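Local coordinates for uncharacterized protein (Bacillus cereus, PDB 5F2H) that is of unknown function but probably acts as a hydrolase, having an alpha/beta-hydrolase domain of the phospholipase/carboxylesterase type, at residues L245-L248 / Q249-N252. Residues are numbered along the deposited sequence; the frame is centred on the assembly and turned at random.
Sequences LEVL and QDKN
The short helix 247-250, with the turn leading into it, lies on the crossover between the parallel strands 227-231 and 254-260 of the alpha/beta-hydrolase sheet. Q249 and D250 fold back over E246 and V247 here. One backbone acceptor, E246 O, faces two successive amides. Q249 N donates to it at 2.7 Å with an N-H...O angle of 155°, an i to i+3 bond. D250 N adds a weak i to i+4 bond to E246 O at 3.4 Å. L248 N to L245 O, 3.1 Å, is again i to i+3, and together these make a weakly bonded turn of helix. In Q249, chi1 of 55° places CG between the backbone N and the carbonyl carbon, which turns the extended chain back across E246, close by its carbonyl. D250 also turns back, its carboxylate lying against the V247 backbone, with CG 3.8 Å from V247 CA. On the inward side, L245 and L248 pack against L219 of helix 209-219 and against helix 267-279, through F273 and V276 for L245 and L277 for L248. The carboxylates of E246 and D250 come within 4.4 Å (OE2 to OD2), a like-charge approach probably tolerated because both residues are exposed and water can screen them; it may slightly raise the pKa of one.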
# COMPACT_ATOMS: atom_id res chain seq x y z
N LEU B 245 -21.91 -20.79 -11.43
CA LEU B 245 -21.36 -19.58 -12.05
C LEU B 245 -22.15 -18.32 -11.65
O LEU B 245 -21.70 -17.21 -11.87
CB LEU B 245 -21.27 -19.73 -13.57
CG LEU B 245 -20.22 -20.75 -14.06
CD1 LEU B 245 -20.36 -21.07 -15.55
CD2 LEU B 245 -18.81 -20.29 -13.74
N GLU B 246 -23.34 -18.50 -11.09
CA GLU B 246 -24.16 -17.38 -10.63
C GLU B 246 -23.37 -16.56 -9.62
O GLU B 246 -23.40 -15.34 -9.62
CB GLU B 246 -25.43 -17.90 -9.94
CG GLU B 246 -26.28 -16.82 -9.27
CD GLU B 246 -27.51 -17.38 -8.58
OE1 GLU B 246 -27.91 -18.53 -8.89
OE2 GLU B 246 -28.11 -16.66 -7.75
N VAL B 247 -22.65 -17.27 -8.75
CA VAL B 247 -21.85 -16.65 -7.71
C VAL B 247 -21.03 -15.47 -8.23
O VAL B 247 -20.76 -14.52 -7.49
CB VAL B 247 -20.92 -17.69 -7.04
CG1 VAL B 247 -20.01 -17.03 -6.02
CG2 VAL B 247 -21.73 -18.79 -6.38
N LEU B 248 -20.66 -15.50 -9.50
CA LEU B 248 -19.87 -14.41 -10.08
C LEU B 248 -20.64 -13.09 -10.28
O LEU B 248 -20.04 -12.02 -10.31
CB LEU B 248 -19.29 -14.87 -11.41
CG LEU B 248 -18.41 -16.12 -11.37
CD1 LEU B 248 -18.00 -16.50 -12.79
CD2 LEU B 248 -17.19 -15.94 -10.49
N GLN B 249 -21.96 -13.17 -10.41
CA GLN B 249 -22.79 -11.98 -10.63
C GLN B 249 -23.43 -11.43 -9.37
O GLN B 249 -23.98 -10.34 -9.39
CB GLN B 249 -23.87 -12.25 -11.70
CG GLN B 249 -24.76 -13.45 -11.43
CD GLN B 249 -25.68 -13.76 -12.59
OE1 GLN B 249 -25.90 -12.92 -13.46
NE2 GLN B 249 -26.24 -14.97 -12.60
N ASP B 250 -23.35 -12.18 -8.26
CA ASP B 250 -23.95 -11.73 -7.00
C ASP B 250 -22.87 -11.15 -6.07
O ASP B 250 -23.20 -10.57 -5.04
CB ASP B 250 -24.84 -12.81 -6.33
CG ASP B 250 -24.10 -14.09 -6.03
OD1 ASP B 250 -22.90 -14.16 -6.33
OD2 ASP B 250 -24.70 -15.05 -5.51
N LYS B 251 -21.59 -11.26 -6.45
CA LYS B 251 -20.49 -10.72 -5.64
C LYS B 251 -19.60 -9.71 -6.39
O LYS B 251 -18.61 -9.21 -5.85
CB LYS B 251 -19.62 -11.82 -5.01
CG LYS B 251 -20.37 -12.75 -4.06
CD LYS B 251 -21.09 -12.00 -2.95
CE LYS B 251 -20.20 -11.10 -2.10
NZ LYS B 251 -19.17 -11.83 -1.32
N ASN B 252 -19.97 -9.41 -7.63
CA ASN B 252 -19.25 -8.44 -8.46
C ASN B 252 -17.74 -8.71 -8.54
O ASN B 252 -16.95 -8.02 -7.90
CB ASN B 252 -19.48 -7.03 -7.90
CG ASN B 252 -20.96 -6.68 -7.80
OD1 ASN B 252 -21.80 -7.33 -8.42
ND2 ASN B 252 -21.28 -5.66 -7.00